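Local coordinates for protein cryptochrome DASH, chloroplastic/mitochondrial (PDB 2J4D) that repairs cyclobutane pyrimidine dimers in single-stranded DNA, using bound FAD and a folate light antenna, and may also act as a photoreceptor, at residues Met411-Phe416 against Cys426-Asn431; Tyr331-Ser336 against Asp422-Ser427. All coordinates share one frame; numbering follows the deposited sequence.

Interaction 1 (Met411-Phe416 against Cys426-Asn431); sequences MGAEWF and CSNYGN. With FAD (flavin-adenine dinucleotide), chain C.
Asn428 reaches across from helix 425-436 and donates ND2 to the backbone carbonyl of Ala413, with Asn428 ND2 and Ala413 O 3.0 Å apart. The acceptor lies close to the amide plane, whereas the donor approaches tilted 28° from the plane of the carbonyl. CG stands opposite the backbone N (chi1 -170°), which carries the amide toward helix 409-419; the two short helix segments run nearly antiparallel there, their axes 9.8 Å apart. Fixing ND2 in this way also settles where the other end of the amide goes. OD1 turns to the edge of the Phe416 ring, near its plane, and to the isoalloxazine, with Asn428 OD1 3.2 Å from FAD N5. Ring and amide are inclined by 30°, and Phe416 offers its CD2 side to the flavin at C6. The next residue, Tyr429, meets the same helix differently: its CE1 side rests on the methyl of Ala413, Tyr429 CE1 and Ala413 CB being 3.5 Å apart, and its hydroxyl reaches the CG methylene of Glu414. The phenol also bonds to Glu417, while the Glu414 carboxylate is held chiefly by Thr82, Phe84 and Phe85; a water donates to both Tyr429 OH and Glu414 OE2. Farther along helix 425-436, Asn431 bonds to the adenine: Asn431 ND2 donates to FAD N1A at 3.0 Å, and FAD N6A donates to Asn431 OD1, while ND2 also donates to Ser427 O. That carbonyl thus receives Asn431 N and Asn431 ND2 from opposite faces. Here the general lesson is that one side-chain amide can join two helices and present a cofactor with a defined atom: in this FAD-binding domain the buried carboxamide places a polar oxygen beside N5, where it would probably influence the flavin's protonation and redox behaviour.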
# COMPACT_ATOMS: atom_id res chain seq x y z
N MET A 411 12.57 0.21 -14.84
CA MET A 411 12.35 1.62 -15.05
C MET A 411 10.88 1.87 -14.75
O MET A 411 10.52 2.86 -14.11
CB MET A 411 12.66 2.02 -16.50
CG MET A 411 14.12 1.98 -16.83
SD MET A 411 14.44 2.55 -18.50
CE MET A 411 14.81 4.27 -18.19
N GLY A 412 10.03 0.95 -15.20
CA GLY A 412 8.61 1.07 -14.94
C GLY A 412 8.29 0.84 -13.47
O GLY A 412 7.45 1.53 -12.88
N ALA A 413 8.96 -0.14 -12.87
CA ALA A 413 8.73 -0.45 -11.46
C ALA A 413 9.13 0.71 -10.54
O ALA A 413 8.43 1.00 -9.56
CB ALA A 413 9.48 -1.73 -11.06
N GLU A 414 10.25 1.38 -10.85
CA GLU A 414 10.70 2.49 -10.03
C GLU A 414 9.82 3.72 -10.20
O GLU A 414 9.65 4.51 -9.26
CB GLU A 414 12.17 2.84 -10.33
CG GLU A 414 13.15 1.86 -9.66
CD GLU A 414 14.61 2.30 -9.68
OE1 GLU A 414 14.91 3.45 -10.05
OE2 GLU A 414 15.47 1.47 -9.31
N TRP A 415 9.24 3.89 -11.39
CA TRP A 415 8.35 5.02 -11.61
C TRP A 415 7.07 4.78 -10.82
O TRP A 415 6.49 5.72 -10.26
CB TRP A 415 8.02 5.19 -13.10
CG TRP A 415 7.17 6.42 -13.33
CD1 TRP A 415 5.91 6.45 -13.87
CD2 TRP A 415 7.49 7.77 -12.98
NE1 TRP A 415 5.43 7.74 -13.87
CE2 TRP A 415 6.38 8.57 -13.33
CE3 TRP A 415 8.61 8.38 -12.40
CZ2 TRP A 415 6.35 9.96 -13.12
CZ3 TRP A 415 8.58 9.76 -12.19
CH2 TRP A 415 7.46 10.53 -12.55
N PHE A 416 6.62 3.53 -10.76
CA PHE A 416 5.43 3.20 -9.97
C PHE A 416 5.80 3.45 -8.50
O PHE A 416 4.99 3.96 -7.72
CB PHE A 416 5.03 1.73 -10.18
CG PHE A 416 4.01 1.50 -11.27
CD1 PHE A 416 4.01 2.27 -12.43
CD2 PHE A 416 3.07 0.48 -11.14
CE1 PHE A 416 3.09 2.02 -13.46
CE2 PHE A 416 2.15 0.21 -12.16
CZ PHE A 416 2.16 0.99 -13.33
N CYS A 426 6.77 -5.36 -1.99
CA CYS A 426 6.39 -6.74 -2.26
C CYS A 426 5.39 -6.83 -3.41
O CYS A 426 5.59 -7.59 -4.37
CB CYS A 426 5.77 -7.37 -1.01
SG CYS A 426 6.78 -7.19 0.48
N SER A 427 4.33 -6.05 -3.32
CA SER A 427 3.29 -6.05 -4.34
C SER A 427 3.74 -5.39 -5.64
O SER A 427 3.45 -5.89 -6.72
CB SER A 427 2.03 -5.35 -3.82
OG SER A 427 1.37 -6.14 -2.84
N ASN A 428 4.45 -4.27 -5.54
CA ASN A 428 4.87 -3.57 -6.76
C ASN A 428 5.85 -4.39 -7.58
O ASN A 428 5.60 -4.70 -8.74
CB ASN A 428 5.50 -2.22 -6.43
CG ASN A 428 5.73 -1.38 -7.67
OD1 ASN A 428 4.80 -1.11 -8.42
ND2 ASN A 428 6.97 -0.97 -7.90
N TYR A 429 6.99 -4.71 -6.98
CA TYR A 429 7.98 -5.48 -7.69
C TYR A 429 7.49 -6.90 -7.97
O TYR A 429 7.86 -7.50 -8.98
CB TYR A 429 9.29 -5.46 -6.90
CG TYR A 429 9.95 -4.10 -6.99
CD1 TYR A 429 10.80 -3.79 -8.06
CD2 TYR A 429 9.66 -3.10 -6.06
CE1 TYR A 429 11.35 -2.52 -8.20
CE2 TYR A 429 10.21 -1.81 -6.19
CZ TYR A 429 11.05 -1.53 -7.26
OH TYR A 429 11.59 -0.27 -7.42
N GLY A 430 6.65 -7.42 -7.08
CA GLY A 430 6.11 -8.75 -7.29
C GLY A 430 5.29 -8.76 -8.57
O GLY A 430 5.53 -9.57 -9.47
N ASN A 431 4.33 -7.85 -8.67
CA ASN A 431 3.50 -7.78 -9.86
C ASN A 431 4.31 -7.41 -11.10
O ASN A 431 4.02 -7.92 -12.19
CB ASN A 431 2.35 -6.79 -9.65
CG ASN A 431 1.18 -7.41 -8.90
OD1 ASN A 431 0.40 -8.17 -9.46
ND2 ASN A 431 1.06 -7.08 -7.62
PA FAD C . -9.15 -4.44 -5.39
O1A FAD C . -10.26 -3.79 -4.67
O2A FAD C . -9.40 -5.13 -6.67
O5B FAD C . -8.40 -5.49 -4.43
C5B FAD C . -8.55 -5.40 -2.99
C4B FAD C . -7.15 -5.48 -2.36
O4B FAD C . -6.54 -6.71 -2.76
C3B FAD C . -6.18 -4.39 -2.80
O3B FAD C . -6.39 -3.17 -2.11
C2B FAD C . -4.86 -5.05 -2.54
O2B FAD C . -4.36 -4.89 -1.23
C1B FAD C . -5.13 -6.51 -2.93
N9A FAD C . -4.77 -6.87 -4.32
C8A FAD C . -5.60 -6.93 -5.42
N7A FAD C . -4.96 -7.30 -6.52
C5A FAD C . -3.66 -7.50 -6.12
C6A FAD C . -2.50 -7.89 -6.83
N6A FAD C . -2.47 -8.18 -8.13
N1A FAD C . -1.32 -7.98 -6.11
C2A FAD C . -1.30 -7.68 -4.77
N3A FAD C . -2.37 -7.31 -4.04
C4A FAD C . -3.52 -7.22 -4.76
N1 FAD C . -0.76 -3.18 -5.24
C2 FAD C . -0.29 -2.56 -4.10
O2 FAD C . -0.89 -2.64 -3.04
N3 FAD C . 0.91 -1.83 -4.18
C4 FAD C . 1.66 -1.69 -5.35
O4 FAD C . 2.71 -1.03 -5.36
C4X FAD C . 1.16 -2.33 -6.52
N5 FAD C . 1.85 -2.23 -7.74
C5X FAD C . 1.42 -2.96 -8.85
C6 FAD C . 2.17 -2.96 -10.04
C7 FAD C . 1.77 -3.68 -11.18
C7M FAD C . 2.63 -3.64 -12.43
C8 FAD C . 0.54 -4.43 -11.12
C8M FAD C . 0.02 -5.23 -12.31
C9 FAD C . -0.23 -4.44 -9.94
C9A FAD C . 0.19 -3.71 -8.79
N10 FAD C . -0.56 -3.69 -7.58
C10 FAD C . -0.05 -3.06 -6.42
C1' FAD C . -1.70 -4.66 -7.39
C2' FAD C . -3.11 -4.15 -7.75
O2' FAD C . -3.09 -3.60 -9.05
C3' FAD C . -3.56 -3.10 -6.74
O3' FAD C . -3.51 -3.62 -5.40
C4' FAD C . -5.00 -2.59 -6.95
O4' FAD C . -5.13 -1.97 -8.22
C5' FAD C . -5.33 -1.60 -5.84
O5' FAD C . -6.68 -1.14 -5.99
P FAD C . -7.94 -1.72 -5.25
O1P FAD C . -7.67 -1.54 -3.82
O2P FAD C . -9.16 -1.03 -5.76
O3P FAD C . -8.12 -3.24 -5.71
O HOH W 1 14.36 -0.84 -7.97

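Interaction 2 (Tyr331-Ser336 against Asp422-Ser427); sequences YFRFLS and DYDPCS. With FAD (flavin-adenine dinucleotide), chain C.
Cys426 projects from the first turn of helix 425-436 onto helix 317-339, its CB 3.5 Å from the carbonyl oxygen of Phe332 and close to CA of Arg333. Its SG continues to Ser336, near both CB and OG, and lies over one face of the Arg333 guanidinium. Arg333 itself can be followed outward. At its CB, chi1 of 166° swings CG away from the backbone N, beside the carbonyl carbon, and bends at chi2 and chi3 fold the chain back over the sulfur: CD, NE, CZ and NH1 all lie near Cys426 SG, with Arg333 NH1 and Cys426 SG 3.9 Å apart. At the tip the branches part. NH1 pairs with Glu144, whereas NH2 makes a long salt bridge to Asp424, Arg333 NH2 to Asp424 OD1 being 3.4 Å, the two planar groups nearly perpendicular. A water donates to Asp424 OD1 and accepts a weak bond from Arg333 NH2, bridging the long pair, and Asp424 OD2 caps the helix by accepting from Ser427 N and, weakly, Cys426 N. Another water links Phe332 O to Cys426 O. The ring of Phe332 presents an edge to adenine, Phe332 CD2 lying 3.7 Å from FAD N1A; an alanine here would probably leave the adenine edge and Asn431 without the aromatic ring beside them. On the flavin side, FAD N3 donates to Asp422 O at 2.8 Å and Asp424 N donates to FAD O4. The example illustrates how one acidic residue can serve several ends: Asp424 offers its backbone to the flavin and its carboxylate to a helix start and an arginine, whose positive charge would probably stabilise the anion.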
# COMPACT_ATOMS: atom_id res chain seq x y z
N TYR A 331 0.35 -13.33 -0.63
CA TYR A 331 1.28 -14.10 -1.44
C TYR A 331 2.53 -13.32 -1.81
O TYR A 331 3.64 -13.82 -1.65
CB TYR A 331 0.60 -14.61 -2.71
CG TYR A 331 1.46 -15.52 -3.56
CD1 TYR A 331 1.96 -16.72 -3.04
CD2 TYR A 331 1.79 -15.18 -4.87
CE1 TYR A 331 2.76 -17.56 -3.81
CE2 TYR A 331 2.60 -16.00 -5.65
CZ TYR A 331 3.08 -17.19 -5.11
OH TYR A 331 3.87 -18.02 -5.88
N PHE A 332 2.37 -12.11 -2.32
CA PHE A 332 3.55 -11.34 -2.69
C PHE A 332 4.38 -10.95 -1.48
O PHE A 332 5.61 -10.83 -1.56
CB PHE A 332 3.17 -10.11 -3.52
CG PHE A 332 2.89 -10.43 -4.97
CD1 PHE A 332 3.86 -11.05 -5.75
CD2 PHE A 332 1.67 -10.11 -5.54
CE1 PHE A 332 3.61 -11.36 -7.09
CE2 PHE A 332 1.40 -10.41 -6.88
CZ PHE A 332 2.37 -11.03 -7.66
N ARG A 333 3.72 -10.75 -0.34
CA ARG A 333 4.44 -10.39 0.88
C ARG A 333 5.33 -11.57 1.29
O ARG A 333 6.51 -11.39 1.61
CB ARG A 333 3.43 -10.03 1.99
CG ARG A 333 4.01 -9.97 3.39
CD ARG A 333 4.96 -8.81 3.58
NE ARG A 333 4.28 -7.52 3.49
CZ ARG A 333 4.84 -6.36 3.81
NH1 ARG A 333 6.10 -6.32 4.24
NH2 ARG A 333 4.15 -5.23 3.68
N PHE A 334 4.78 -12.79 1.29
CA PHE A 334 5.59 -13.95 1.67
C PHE A 334 6.64 -14.23 0.59
O PHE A 334 7.76 -14.61 0.90
CB PHE A 334 4.71 -15.20 1.87
CG PHE A 334 3.74 -15.08 3.03
CD1 PHE A 334 4.18 -14.69 4.29
CD2 PHE A 334 2.39 -15.37 2.85
CE1 PHE A 334 3.28 -14.58 5.36
CE2 PHE A 334 1.48 -15.26 3.91
CZ PHE A 334 1.93 -14.87 5.17
N LEU A 335 6.27 -14.01 -0.66
CA LEU A 335 7.19 -14.24 -1.77
C LEU A 335 8.41 -13.33 -1.67
O LEU A 335 9.51 -13.71 -2.06
CB LEU A 335 6.45 -14.03 -3.10
CG LEU A 335 6.93 -14.70 -4.39
CD1 LEU A 335 7.16 -16.19 -4.18
CD2 LEU A 335 5.86 -14.49 -5.46
N SER A 336 8.23 -12.12 -1.13
CA SER A 336 9.35 -11.20 -1.00
C SER A 336 10.42 -11.84 -0.13
O SER A 336 11.62 -11.65 -0.36
CB SER A 336 8.91 -9.85 -0.41
OG SER A 336 8.58 -9.95 0.97
N ASP A 422 -0.30 3.61 -3.02
CA ASP A 422 -0.25 2.28 -2.42
C ASP A 422 1.04 1.54 -2.63
O ASP A 422 1.10 0.32 -2.43
CB ASP A 422 -1.42 1.41 -2.92
CG ASP A 422 -1.43 1.22 -4.44
OD1 ASP A 422 -0.34 1.16 -5.06
OD2 ASP A 422 -2.54 1.09 -5.01
N TYR A 423 2.10 2.25 -3.00
CA TYR A 423 3.36 1.58 -3.24
C TYR A 423 3.74 0.67 -2.08
O TYR A 423 3.76 1.09 -0.93
CB TYR A 423 4.51 2.56 -3.44
CG TYR A 423 5.84 1.85 -3.42
CD1 TYR A 423 6.18 0.92 -4.42
CD2 TYR A 423 6.75 2.06 -2.38
CE1 TYR A 423 7.38 0.22 -4.38
CE2 TYR A 423 7.97 1.36 -2.33
CZ TYR A 423 8.27 0.45 -3.34
OH TYR A 423 9.46 -0.25 -3.31
N ASP A 424 4.05 -0.57 -2.44
CA ASP A 424 4.45 -1.61 -1.50
C ASP A 424 5.54 -2.37 -2.27
O ASP A 424 5.30 -2.84 -3.39
CB ASP A 424 3.24 -2.52 -1.21
CG ASP A 424 3.57 -3.65 -0.27
OD1 ASP A 424 3.00 -3.66 0.85
OD2 ASP A 424 4.38 -4.52 -0.63
N PRO A 425 6.75 -2.49 -1.71
CA PRO A 425 7.77 -3.21 -2.48
C PRO A 425 7.39 -4.62 -2.90
O PRO A 425 7.65 -5.02 -4.04
CB PRO A 425 8.99 -3.18 -1.56
CG PRO A 425 8.40 -3.08 -0.18
CD PRO A 425 7.27 -2.09 -0.39
N CYS A 426 6.77 -5.36 -1.99
CA CYS A 426 6.39 -6.74 -2.26
C CYS A 426 5.39 -6.83 -3.41
O CYS A 426 5.59 -7.59 -4.37
CB CYS A 426 5.77 -7.37 -1.01
SG CYS A 426 6.78 -7.19 0.48
N SER A 427 4.33 -6.05 -3.32
CA SER A 427 3.29 -6.05 -4.34
C SER A 427 3.74 -5.39 -5.64
O SER A 427 3.45 -5.89 -6.72
CB SER A 427 2.03 -5.35 -3.82
OG SER A 427 1.37 -6.14 -2.84
PA FAD C . -9.15 -4.44 -5.39
O1A FAD C . -10.26 -3.79 -4.67
O2A FAD C . -9.40 -5.13 -6.67
O5B FAD C . -8.40 -5.49 -4.43
C5B FAD C . -8.55 -5.40 -2.99
C4B FAD C . -7.15 -5.48 -2.36
O4B FAD C . -6.54 -6.71 -2.76
C3B FAD C . -6.18 -4.39 -2.80
O3B FAD C . -6.39 -3.17 -2.11
C2B FAD C . -4.86 -5.05 -2.54
O2B FAD C . -4.36 -4.89 -1.23
C1B FAD C . -5.13 -6.51 -2.93
N9A FAD C . -4.77 -6.87 -4.32
C8A FAD C . -5.60 -6.93 -5.42
N7A FAD C . -4.96 -7.30 -6.52
C5A FAD C . -3.66 -7.50 -6.12
C6A FAD C . -2.50 -7.89 -6.83
N6A FAD C . -2.47 -8.18 -8.13
N1A FAD C . -1.32 -7.98 -6.11
C2A FAD C . -1.30 -7.68 -4.77
N3A FAD C . -2.37 -7.31 -4.04
C4A FAD C . -3.52 -7.22 -4.76
N1 FAD C . -0.76 -3.18 -5.24
C2 FAD C . -0.29 -2.56 -4.10
O2 FAD C . -0.89 -2.64 -3.04
N3 FAD C . 0.91 -1.83 -4.18
C4 FAD C . 1.66 -1.69 -5.35
O4 FAD C . 2.71 -1.03 -5.36
C4X FAD C . 1.16 -2.33 -6.52
N5 FAD C . 1.85 -2.23 -7.74
C5X FAD C . 1.42 -2.96 -8.85
C6 FAD C . 2.17 -2.96 -10.04
C7 FAD C . 1.77 -3.68 -11.18
C7M FAD C . 2.63 -3.64 -12.43
C8 FAD C . 0.54 -4.43 -11.12
C8M FAD C . 0.02 -5.23 -12.31
C9 FAD C . -0.23 -4.44 -9.94
C9A FAD C . 0.19 -3.71 -8.79
N10 FAD C . -0.56 -3.69 -7.58
C10 FAD C . -0.05 -3.06 -6.42
C1' FAD C . -1.70 -4.66 -7.39
C2' FAD C . -3.11 -4.15 -7.75
O2' FAD C . -3.09 -3.60 -9.05
C3' FAD C . -3.56 -3.10 -6.74
O3' FAD C . -3.51 -3.62 -5.40
C4' FAD C . -5.00 -2.59 -6.95
O4' FAD C . -5.13 -1.97 -8.22
C5' FAD C . -5.33 -1.60 -5.84
O5' FAD C . -6.68 -1.14 -5.99
P FAD C . -7.94 -1.72 -5.25
O1P FAD C . -7.67 -1.54 -3.82
O2P FAD C . -9.16 -1.03 -5.76
O3P FAD C . -8.12 -3.24 -5.71
O HOH W 2 6.90 -10.14 -3.84
O HOH W 3 2.46 -6.22 1.57

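Interactions 1 and 2 have centres 10 Å apart and meet on helix 425-436, sharing Cys426 and Ser427. Along the chain helix 317-339 comes first, then helix 409-419, and last the loop and helix start at 422-427 running into 426-431. The last helix thus lies between two earlier ones, with interaction 2 at its start and interaction 1 slightly farther along. They also touch directly, as where Asn431 packs on Phe332 and Tyr429 on Tyr423. Both belong to the FAD-binding domain and both border FAD, while Tyr423 and Tyr429 reach the folate, so helix 425-436 and the loop leading into it border both pockets.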